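Local coordinates for flocculation protein FLO11 (Saccharomyces cerevisiae, PDB 4UYT) that mediates homotypic adhesion between yeast cells during flocculation, through its N-terminal Flo11 domain, and has roles in substrate adhesion, invasive growth and biofilm formation, at residues A[65-70]-A[119-124]; A[93-98]-A[123-128]; A[112-117]-A[166-171]. All blocks are in the same frame, centred on the assembly; numbering follows the deposited sequence.

Contact 1: residues A[65-70]-A[119-124]; sequences WSLKII and FQIQFE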
loop_
_atom_site.group_PDB
_atom_site.type_symbol
_atom_site.label_atom_id
_atom_site.label_comp_id
_atom_site.label_asym_id
_atom_site.label_seq_id
_atom_site.Cartn_x
_atom_site.Cartn_y
_atom_site.Cartn_z
ATOM N N TRP A 65 16.286 6.090 -1.766
ATOM C CA TRP A 65 16.279 7.301 -2.592
ATOM C C TRP A 65 14.860 7.890 -2.703
ATOM O O TRP A 65 14.663 9.084 -2.500
ATOM C CB TRP A 65 16.889 7.016 -3.970
ATOM C CG TRP A 65 16.889 8.187 -4.880
ATOM C CD1 TRP A 65 16.218 8.293 -6.052
ATOM C CD2 TRP A 65 17.591 9.426 -4.704
ATOM N NE1 TRP A 65 16.453 9.524 -6.630
ATOM C CE2 TRP A 65 17.289 10.240 -5.816
ATOM C CE3 TRP A 65 18.421 9.935 -3.708
ATOM C CZ2 TRP A 65 17.823 11.524 -5.979
ATOM C CZ3 TRP A 65 18.954 11.215 -3.872
ATOM C CH2 TRP A 65 18.635 11.995 -4.992
ATOM N N SER A 66 13.878 7.049 -2.999
ATOM C CA SER A 66 12.530 7.558 -3.117
ATOM C C SER A 66 11.515 6.465 -2.857
ATOM O O SER A 66 11.765 5.270 -3.071
ATOM C CB SER A 66 12.306 8.163 -4.500
ATOM O OG SER A 66 12.340 7.164 -5.510
ATOM N N LEU A 67 10.350 6.913 -2.415
ATOM C CA LEU A 67 9.238 6.029 -2.084
ATOM C C LEU A 67 7.966 6.808 -2.370
ATOM O O LEU A 67 7.788 7.920 -1.875
ATOM C CB LEU A 67 9.321 5.632 -0.612
ATOM C CG LEU A 67 8.234 4.676 -0.132
ATOM C CD1 LEU A 67 8.335 3.342 -0.828
ATOM C CD2 LEU A 67 8.327 4.498 1.372
ATOM N N LYS A 68 7.083 6.223 -3.171
ATOM C CA LYS A 68 5.833 6.894 -3.463
ATOM C C LYS A 68 4.784 5.875 -3.767
ATOM O O LYS A 68 5.056 4.784 -4.282
ATOM C CB LYS A 68 5.967 7.877 -4.603
ATOM C CG LYS A 68 6.451 7.334 -5.909
ATOM C CD LYS A 68 6.408 8.444 -6.964
ATOM C CE LYS A 68 7.080 8.039 -8.243
ATOM N NZ LYS A 68 7.007 9.193 -9.182
ATOM N N ILE A 69 3.564 6.257 -3.452
ATOM C CA ILE A 69 2.392 5.489 -3.807
ATOM C C ILE A 69 1.936 6.032 -5.171
ATOM O O ILE A 69 1.831 7.250 -5.367
ATOM C CB ILE A 69 1.282 5.630 -2.759
ATOM C CG1 ILE A 69 1.819 5.473 -1.353
ATOM C CG2 ILE A 69 0.184 4.648 -3.059
ATOM C CD1 ILE A 69 0.796 5.573 -0.262
ATOM N N ILE A 70 1.705 5.133 -6.116
ATOM C CA ILE A 70 1.296 5.507 -7.455
ATOM C C ILE A 70 0.066 4.725 -7.858
ATOM O O ILE A 70 -0.316 3.731 -7.232
ATOM C CB ILE A 70 2.434 5.252 -8.474
ATOM C CG1 ILE A 70 2.874 3.777 -8.510
ATOM C CG2 ILE A 70 3.611 6.176 -8.187
ATOM C CD1 ILE A 70 3.874 3.458 -9.595
ATOM N N PHE A 119 -3.464 -0.042 -5.949
ATOM C CA PHE A 119 -2.402 0.913 -6.175
ATOM C C PHE A 119 -1.079 0.160 -6.105
ATOM O O PHE A 119 -1.027 -1.035 -5.820
ATOM C CB PHE A 119 -2.481 2.088 -5.164
ATOM C CG PHE A 119 -2.450 1.649 -3.715
ATOM C CD1 PHE A 119 -1.264 1.402 -3.075
ATOM C CD2 PHE A 119 -3.619 1.487 -2.993
ATOM C CE1 PHE A 119 -1.237 0.977 -1.749
ATOM C CE2 PHE A 119 -3.611 1.079 -1.669
ATOM C CZ PHE A 119 -2.402 0.834 -1.060
ATOM N N GLN A 120 -0.001 0.894 -6.351
ATOM C CA GLN A 120 1.335 0.350 -6.227
ATOM C C GLN A 120 2.163 1.253 -5.358
ATOM O O GLN A 120 1.882 2.445 -5.209
ATOM C CB GLN A 120 1.997 0.159 -7.593
ATOM C CG GLN A 120 1.156 -0.649 -8.563
ATOM C CD GLN A 120 0.094 0.199 -9.220
ATOM O OE1 GLN A 120 0.388 1.283 -9.713
ATOM N NE2 GLN A 120 -1.158 -0.273 -9.208
ATOM N N ILE A 121 3.204 0.663 -4.786
ATOM C CA ILE A 121 4.188 1.404 -4.038
ATOM C C ILE A 121 5.526 1.216 -4.746
ATOM O O ILE A 121 5.986 0.074 -4.916
ATOM C CB ILE A 121 4.247 0.975 -2.561
ATOM C CG1 ILE A 121 2.851 1.034 -1.919
ATOM C CG2 ILE A 121 5.238 1.865 -1.823
ATOM C CD1 ILE A 121 2.834 0.696 -0.447
ATOM N N GLN A 122 6.113 2.337 -5.168
ATOM C CA GLN A 122 7.334 2.336 -5.950
ATOM C C GLN A 122 8.477 2.663 -5.008
ATOM O O GLN A 122 8.548 3.760 -4.441
ATOM C CB GLN A 122 7.220 3.369 -7.066
ATOM C CG GLN A 122 8.428 3.511 -7.965
ATOM C CD GLN A 122 8.284 4.704 -8.893
ATOM O OE1 GLN A 122 7.321 4.809 -9.636
ATOM N NE2 GLN A 122 9.222 5.625 -8.813
ATOM N N PHE A 123 9.392 1.695 -4.892
ATOM C CA PHE A 123 10.586 1.829 -4.073
ATOM C C PHE A 123 11.792 2.035 -4.992
ATOM O O PHE A 123 11.965 1.314 -5.982
ATOM C CB PHE A 123 10.850 0.535 -3.310
ATOM C CG PHE A 123 9.880 0.225 -2.187
ATOM C CD1 PHE A 123 8.609 -0.258 -2.458
ATOM C CD2 PHE A 123 10.271 0.341 -0.863
ATOM C CE1 PHE A 123 7.741 -0.564 -1.422
ATOM C CE2 PHE A 123 9.424 -0.008 0.175
ATOM C CZ PHE A 123 8.163 -0.473 -0.106
ATOM N N GLU A 124 12.650 2.969 -4.619
ATOM C CA GLU A 124 13.953 3.096 -5.253
ATOM C C GLU A 124 14.974 3.171 -4.144
ATOM O O GLU A 124 15.086 4.182 -3.451
ATOM C CB GLU A 124 14.048 4.354 -6.134
ATOM C CG GLU A 124 13.156 4.351 -7.359
ATOM C CD GLU A 124 13.280 5.618 -8.205
ATOM O OE1 GLU A 124 14.060 6.536 -7.865
ATOM O OE2 GLU A 124 12.570 5.698 -9.226
HETATM O O HOH W 1 13.482 9.532 -8.193
HETATM O O HOH W 2 9.871 5.973 -5.832
HETATM O O HOH W 3 6.351 6.852 -11.252
#

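Contact 2: residues A[93-98]-A[123-128]; sequences NPTDFT and FEYLQG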
loop_
_atom_site.group_PDB
_atom_site.type_symbol
_atom_site.label_atom_id
_atom_site.label_comp_id
_atom_site.label_asym_id
_atom_site.label_seq_id
_atom_site.Cartn_x
_atom_site.Cartn_y
_atom_site.Cartn_z
ATOM N N ASN A 93 11.374 4.913 7.962
ATOM C CA ASN A 93 11.840 3.524 7.889
ATOM C C ASN A 93 11.111 2.893 6.705
ATOM O O ASN A 93 9.929 2.679 6.798
ATOM C CB ASN A 93 11.547 2.785 9.191
ATOM C CG ASN A 93 12.041 1.366 9.167
ATOM O OD1 ASN A 93 12.333 0.805 8.098
ATOM N ND2 ASN A 93 12.123 0.758 10.349
ATOM N N PRO A 94 11.812 2.604 5.597
ATOM C CA PRO A 94 11.133 2.074 4.409
ATOM C C PRO A 94 10.660 0.636 4.617
ATOM O O PRO A 94 9.969 0.112 3.759
ATOM C CB PRO A 94 12.211 2.160 3.324
ATOM C CG PRO A 94 13.487 2.019 4.085
ATOM C CD PRO A 94 13.264 2.729 5.394
ATOM N N THR A 95 11.058 0.011 5.727
ATOM C CA THR A 95 10.627 -1.329 6.073
ATOM C C THR A 95 9.686 -1.355 7.286
ATOM O O THR A 95 9.345 -2.433 7.748
ATOM C CB THR A 95 11.829 -2.284 6.252
ATOM O OG1 THR A 95 12.748 -1.786 7.227
ATOM C CG2 THR A 95 12.533 -2.450 4.932
ATOM N N ASP A 96 9.208 -0.193 7.742
ATOM C CA ASP A 96 8.150 -0.150 8.744
ATOM C C ASP A 96 7.581 1.258 8.717
ATOM O O ASP A 96 8.092 2.164 9.380
ATOM C CB ASP A 96 8.638 -0.525 10.152
ATOM C CG ASP A 96 7.500 -0.790 11.109
ATOM O OD1 ASP A 96 6.396 -0.282 10.855
ATOM O OD2 ASP A 96 7.719 -1.512 12.089
ATOM N N PHE A 97 6.557 1.474 7.904
ATOM C CA PHE A 97 5.999 2.807 7.734
ATOM C C PHE A 97 4.513 2.758 7.612
ATOM O O PHE A 97 3.920 1.733 7.313
ATOM C CB PHE A 97 6.620 3.544 6.534
ATOM C CG PHE A 97 6.323 2.953 5.169
ATOM C CD1 PHE A 97 5.200 3.330 4.450
ATOM C CD2 PHE A 97 7.198 2.016 4.576
ATOM C CE1 PHE A 97 4.962 2.813 3.186
ATOM C CE2 PHE A 97 6.953 1.489 3.310
ATOM C CZ PHE A 97 5.825 1.905 2.625
ATOM N N THR A 98 3.924 3.917 7.852
ATOM C CA THR A 98 2.528 4.138 7.632
ATOM C C THR A 98 2.333 5.286 6.649
ATOM O O THR A 98 3.197 6.126 6.457
ATOM C CB THR A 98 1.763 4.447 8.939
ATOM O OG1 THR A 98 2.253 5.671 9.504
ATOM C CG2 THR A 98 1.894 3.331 9.917
ATOM N N PHE A 123 9.392 1.695 -4.892
ATOM C CA PHE A 123 10.586 1.829 -4.073
ATOM C C PHE A 123 11.792 2.035 -4.992
ATOM O O PHE A 123 11.965 1.314 -5.982
ATOM C CB PHE A 123 10.850 0.535 -3.310
ATOM C CG PHE A 123 9.880 0.225 -2.187
ATOM C CD1 PHE A 123 8.609 -0.258 -2.458
ATOM C CD2 PHE A 123 10.271 0.341 -0.863
ATOM C CE1 PHE A 123 7.741 -0.564 -1.422
ATOM C CE2 PHE A 123 9.424 -0.008 0.175
ATOM C CZ PHE A 123 8.163 -0.473 -0.106
ATOM N N GLU A 124 12.650 2.969 -4.619
ATOM C CA GLU A 124 13.953 3.096 -5.253
ATOM C C GLU A 124 14.974 3.171 -4.144
ATOM O O GLU A 124 15.086 4.182 -3.451
ATOM C CB GLU A 124 14.048 4.354 -6.134
ATOM C CG GLU A 124 13.156 4.351 -7.359
ATOM C CD GLU A 124 13.280 5.618 -8.205
ATOM O OE1 GLU A 124 14.060 6.536 -7.865
ATOM O OE2 GLU A 124 12.570 5.698 -9.226
ATOM N N TYR A 125 15.761 2.104 -4.026
ATOM C CA TYR A 125 16.909 2.074 -3.152
ATOM C C TYR A 125 18.190 2.221 -3.970
ATOM O O TYR A 125 18.246 1.881 -5.154
ATOM C CB TYR A 125 16.973 0.741 -2.416
ATOM C CG TYR A 125 15.855 0.459 -1.426
ATOM C CD1 TYR A 125 15.946 0.911 -0.114
ATOM C CD2 TYR A 125 14.779 -0.365 -1.756
ATOM C CE1 TYR A 125 14.975 0.614 0.835
ATOM C CE2 TYR A 125 13.816 -0.684 -0.812
ATOM C CZ TYR A 125 13.911 -0.203 0.489
ATOM O OH TYR A 125 12.999 -0.527 1.476
ATOM N N LEU A 126 19.219 2.742 -3.326
ATOM C CA LEU A 126 20.562 2.779 -3.912
ATOM C C LEU A 126 20.661 3.631 -5.174
ATOM O O LEU A 126 21.551 3.410 -5.990
ATOM C CB LEU A 126 21.089 1.360 -4.229
ATOM C CG LEU A 126 21.342 0.369 -3.094
ATOM C CD1 LEU A 126 22.168 -0.794 -3.624
ATOM C CD2 LEU A 126 22.059 1.015 -1.916
ATOM N N GLN A 127 19.777 4.604 -5.335
ATOM C CA GLN A 127 19.859 5.555 -6.431
ATOM C C GLN A 127 20.272 6.887 -5.856
ATOM O O GLN A 127 20.251 7.084 -4.637
ATOM C CB GLN A 127 18.522 5.663 -7.170
ATOM C CG GLN A 127 18.110 4.385 -7.895
ATOM C CD GLN A 127 19.103 3.937 -8.956
ATOM O OE1 GLN A 127 19.301 2.740 -9.175
ATOM N NE2 GLN A 127 19.736 4.892 -9.616
ATOM N N GLY A 128 20.683 7.798 -6.728
ATOM C CA GLY A 128 21.115 9.105 -6.277
ATOM C C GLY A 128 22.216 8.959 -5.245
ATOM O O GLY A 128 23.108 8.104 -5.381
#

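Contact 3: residues A[112-117]-A[166-171]; sequences CQVWMP and FYWNID. With NA (sodium ion), chain B.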
loop_
_atom_site.group_PDB
_atom_site.type_symbol
_atom_site.label_atom_id
_atom_site.label_comp_id
_atom_site.label_asym_id
_atom_site.label_seq_id
_atom_site.Cartn_x
_atom_site.Cartn_y
_atom_site.Cartn_z
ATOM N N CYS A 112 -23.362 -3.865 0.628
ATOM C CA CYS A 112 -22.913 -3.090 1.782
ATOM C C CYS A 112 -21.462 -2.656 1.745
ATOM O O CYS A 112 -21.120 -1.793 2.528
ATOM C CB CYS A 112 -23.146 -3.839 3.090
ATOM S SG CYS A 112 -24.844 -3.892 3.656
ATOM N N GLN A 113 -20.637 -3.261 0.879
ATOM C CA GLN A 113 -19.185 -3.147 0.972
ATOM C C GLN A 113 -18.559 -2.894 -0.373
ATOM O O GLN A 113 -19.061 -3.378 -1.379
ATOM C CB GLN A 113 -18.609 -4.407 1.600
ATOM C CG GLN A 113 -19.232 -4.601 2.966
ATOM C CD GLN A 113 -18.771 -5.778 3.670
ATOM O OE1 GLN A 113 -18.922 -6.915 3.204
ATOM N NE2 GLN A 113 -18.103 -5.522 4.811
ATOM N N VAL A 114 -17.467 -2.127 -0.366
ATOM C CA VAL A 114 -16.752 -1.731 -1.559
ATOM C C VAL A 114 -15.280 -2.104 -1.404
ATOM O O VAL A 114 -14.728 -2.043 -0.301
ATOM C CB VAL A 114 -16.878 -0.212 -1.875
ATOM C CG1 VAL A 114 -18.170 0.099 -2.631
ATOM C CG2 VAL A 114 -16.659 0.641 -0.621
ATOM N N TRP A 115 -14.649 -2.392 -2.528
ATOM C CA TRP A 115 -13.234 -2.641 -2.624
ATOM C C TRP A 115 -12.428 -1.359 -2.586
ATOM O O TRP A 115 -12.731 -0.355 -3.245
ATOM C CB TRP A 115 -12.894 -3.335 -3.938
ATOM C CG TRP A 115 -13.298 -4.778 -4.022
ATOM C CD1 TRP A 115 -14.354 -5.299 -4.685
ATOM C CD2 TRP A 115 -12.593 -5.877 -3.451
ATOM N NE1 TRP A 115 -14.351 -6.656 -4.562
ATOM C CE2 TRP A 115 -13.264 -7.052 -3.829
ATOM C CE3 TRP A 115 -11.429 -5.985 -2.693
ATOM C CZ2 TRP A 115 -12.824 -8.326 -3.442
ATOM C CZ3 TRP A 115 -10.979 -7.245 -2.343
ATOM C CH2 TRP A 115 -11.685 -8.407 -2.713
ATOM N N MET A 116 -11.327 -1.423 -1.874
ATOM C CA MET A 116 -10.253 -0.481 -2.072
ATOM C C MET A 116 -9.808 -0.499 -3.540
ATOM O O MET A 116 -9.568 -1.576 -4.073
ATOM C CB MET A 116 -9.088 -0.919 -1.205
ATOM C CG MET A 116 -7.894 0.009 -1.195
ATOM S SD MET A 116 -6.572 -0.642 -0.176
ATOM C CE MET A 116 -5.846 -1.829 -1.295
ATOM N N PRO A 117 -9.626 0.660 -4.188
ATOM C CA PRO A 117 -9.014 0.652 -5.525
ATOM C C PRO A 117 -7.544 0.323 -5.367
ATOM O O PRO A 117 -6.896 0.851 -4.451
ATOM C CB PRO A 117 -9.244 2.099 -6.015
ATOM C CG PRO A 117 -9.267 2.929 -4.741
ATOM C CD PRO A 117 -9.893 2.026 -3.692
ATOM N N PHE A 166 -8.382 -5.097 -0.136
ATOM C CA PHE A 166 -9.180 -4.922 1.067
ATOM C C PHE A 166 -10.524 -4.375 0.690
ATOM O O PHE A 166 -10.679 -3.710 -0.348
ATOM C CB PHE A 166 -8.500 -3.954 2.040
ATOM C CG PHE A 166 -7.274 -4.525 2.658
ATOM C CD1 PHE A 166 -6.056 -4.501 1.985
ATOM C CD2 PHE A 166 -7.322 -5.092 3.943
ATOM C CE1 PHE A 166 -4.940 -5.080 2.565
ATOM C CE2 PHE A 166 -6.185 -5.652 4.517
ATOM C CZ PHE A 166 -5.010 -5.627 3.827
ATOM N N TYR A 167 -11.498 -4.571 1.573
ATOM C CA TYR A 167 -12.811 -3.963 1.386
ATOM C C TYR A 167 -13.376 -3.549 2.734
ATOM O O TYR A 167 -12.898 -3.932 3.803
ATOM C CB TYR A 167 -13.728 -4.916 0.619
ATOM C CG TYR A 167 -14.130 -6.203 1.319
ATOM C CD1 TYR A 167 -15.105 -6.199 2.300
ATOM C CD2 TYR A 167 -13.649 -7.427 0.894
ATOM C CE1 TYR A 167 -15.573 -7.339 2.881
ATOM C CE2 TYR A 167 -14.121 -8.618 1.474
ATOM C CZ TYR A 167 -15.085 -8.543 2.484
ATOM O OH TYR A 167 -15.607 -9.663 3.099
ATOM N N TRP A 168 -14.403 -2.710 2.684
ATOM C CA TRP A 168 -15.001 -2.134 3.883
ATOM C C TRP A 168 -16.411 -1.635 3.529
ATOM O O TRP A 168 -16.836 -1.642 2.388
ATOM C CB TRP A 168 -14.164 -1.002 4.432
ATOM C CG TRP A 168 -13.834 0.077 3.451
ATOM C CD1 TRP A 168 -14.645 1.108 3.037
ATOM C CD2 TRP A 168 -12.606 0.249 2.760
ATOM N NE1 TRP A 168 -13.993 1.900 2.121
ATOM C CE2 TRP A 168 -12.731 1.415 1.948
ATOM C CE3 TRP A 168 -11.382 -0.438 2.769
ATOM C CZ2 TRP A 168 -11.683 1.930 1.204
ATOM C CZ3 TRP A 168 -10.344 0.067 2.025
ATOM C CH2 TRP A 168 -10.497 1.244 1.260
ATOM N N ASN A 169 -17.121 -1.186 4.552
ATOM C CA ASN A 169 -18.501 -0.765 4.376
ATOM C C ASN A 169 -18.626 0.564 3.600
ATOM O O ASN A 169 -17.943 1.542 3.902
ATOM C CB ASN A 169 -19.226 -0.635 5.697
ATOM C CG ASN A 169 -19.705 -1.976 6.232
ATOM O OD1 ASN A 169 -19.063 -3.014 6.043
ATOM N ND2 ASN A 169 -20.824 -1.962 6.921
ATOM N N ILE A 170 -19.573 0.589 2.689
ATOM C CA ILE A 170 -19.950 1.805 1.967
ATOM C C ILE A 170 -20.330 2.883 2.977
ATOM O O ILE A 170 -21.128 2.645 3.901
ATOM C CB ILE A 170 -21.102 1.512 0.997
ATOM C CG1 ILE A 170 -20.654 0.551 -0.109
ATOM C CG2 ILE A 170 -21.658 2.801 0.392
ATOM C CD1 ILE A 170 -21.799 -0.111 -0.849
ATOM N N ASP A 171 -19.746 4.059 2.800
ATOM C CA ASP A 171 -19.940 5.243 3.643
ATOM C C ASP A 171 -19.572 4.967 5.109
ATOM O O ASP A 171 -19.909 5.754 6.003
ATOM C CB ASP A 171 -21.355 5.788 3.525
ATOM C CG ASP A 171 -21.732 6.129 2.099
ATOM O OD1 ASP A 171 -20.797 6.403 1.295
ATOM O OD2 ASP A 171 -22.934 6.099 1.771
HETATM NA NA NA B . -15.982 -8.733 -5.744
HETATM O O HOH W 4 -22.570 0.279 4.081
HETATM O O HOH W 5 -8.393 -3.994 -3.319
HETATM O O HOH W 6 -18.024 -9.900 -4.722
#

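Contact 1: residues A[65-70]-A[119-124]
Ser66, Lys68 and Ile70 pair with Glu124, Gln122 and Gln120 as hydrogen-bonded antiparallel pairs; the strand axes lie 4.7 Å apart and their directions differ by 159°. At the Lys68 pair, Gln122 N reaches Lys68 O at 2.8 Å. Between these, Leu67–Phe123 and Ile69–Ile121 are non-hydrogen-bonded pairs whose side chains share the other face. There Leu67 CD1 sits 3.5 Å from the centroid of the Phe123 ring, 10° off its normal, a CH-pi contact, and also meets Ile121 CG2 at 3.6 Å. Ile69 CG2 touches Phe119 CD1. On the opposite face the extended chains of Lys68 and Gln122 run alongside each other, Lys68 CE 3.3 Å from Gln122 NE2, and a water donates to Gln122 OE1 and takes a weak bond from Lys68 NZ. The carboxylate of Glu124 lies nearly coplanar with the Trp65 indole, OE1 being 3.3 Å from CD1 at the ring edge. With Trp65 CG anti to the backbone N (chi1 179°), the indole extends to this carboxylate. Glu124 O accepts from both Trp65 N and Ser66 N. Two residues thus face one, a classic beta bulge in an antiparallel sheet of the fibronectin type III-like sandwich, whose apolar face meets Phe97 and Phe101 of strand 96-104.

Contact 2: residues A[93-98]-A[123-128]
Pro94 and Phe97 meet Tyr125 and Phe123 where the turn before strand 96-104, and the first part of that strand, face strand 120-125. The closest CA atoms, those of Pro94 and Phe123, are 8.5 Å apart, so side chains and one carbonyl make the contact. Tyr125 approaches Pro94 obliquely with its phenol end: OH lies 3.4 Å from Pro94 CB, and CE1 is 3.8 Å from Pro94 CG, which sits at the edge of the aromatic ring near its plane. Thr95 comes at about a right angle to Tyr125, and Thr95 CG2 lies 4.0 Å from Tyr125 OH. The two phenylalanines arrive from opposite directions. Phe123 CZ comes to the edge of Phe97, near that ring's plane, 4.1 Å from CE2; from Phe123 the approach is oblique. Pro94 O occupies the edge of both rings, in plane with each, and is 3.6 Å from Phe123 CE2. The loop carrying Pro94 is held partly from within: a type I turn runs from Asn93 to Asp96, and Asn93 OD1 accepts from Thr95 N at 2.8 Å, an Asx turn. OD1 also takes the Thr95 hydroxyl, because chi1 of 56° sets OG1 between the backbone N and the carbonyl carbon; OG1 also bonds Ile59 N. Tyr125 OH has its polar partner in Tyr32 OH. Pro94 O, by contrast, is buried without any hydrogen-bond partner in the model. The chemistry is therefore mainly van der Waals, with a probable weak electrostatic contribution from ring hydrogens facing that carbonyl.

Contact 3: residues A[112-117]-A[166-171]
Gln113 reaches Asn169 and the edge of the Tyr167 ring from a non-hydrogen-bonded antiparallel pair in which Gln113 CA and Asn169 CA are 4.2 Å apart. Its CB lies 3.4 Å from Trp168 O; CG, anti to the carbonyl carbon (chi1 -58°), comes 3.5 Å from Asn169 OD1, and CD 3.6 Å from Tyr167 CE1. NE2 donates to Asn169 OD1 at 3.0 Å, nearly in line with that C=O. The two amide planes are 88° apart, and the donor side is bent and tilted from the Gln113 amide plane. OE1 lies 3.4 Å from Tyr167 CE1 and accepts from Asn110 ND2; Asn169 ND2 is held by Asp173 O. Tyr167 turns an edge toward the face of Trp115, a T-shaped pair with planes at 79°. A sodium ion modelled 2.9 Å from Trp115 NE1 is a doubtful ligand, since N-H does not coordinate cations. Round Val114 and Trp168, with flanking Met116 and Ile170, Met116 CB packs on Trp168 CH2 and Val114 CG1 on Ile170 CG1. Cys112, disulfide-bonded to Cys176, receives Ile170 N on its carbonyl. The chemistry thus divides: amides and a T-shaped pair near Gln113 and Tyr167, aliphatic and aromatic packing against strand 46-55 round Val114.

Contacts 1 and 2 share Phe123 and strand 120-125, and their centres are 8 Å apart; the first binds that strand to its sheet neighbour 64-70, the second joins it to the turn 93-96 and the start of strand 96-104 in the facing sheet. Backbone bonding accordingly dominates contact 1, whereas contact 2 is buried and relies on ring edges and a proline. Leu67 CD2 touches Phe97 CZ at 3.8 Å, merging their apolar sides. Contact 3 lies on the other side of the chain's centre, about 24 Å from contact 1 between centres, in a separate small sheet. Like contact 1 it is partly buried and backbone-paired, but it adds an amide pair, a T-shaped aromatic pair and a disulfide from Cys112.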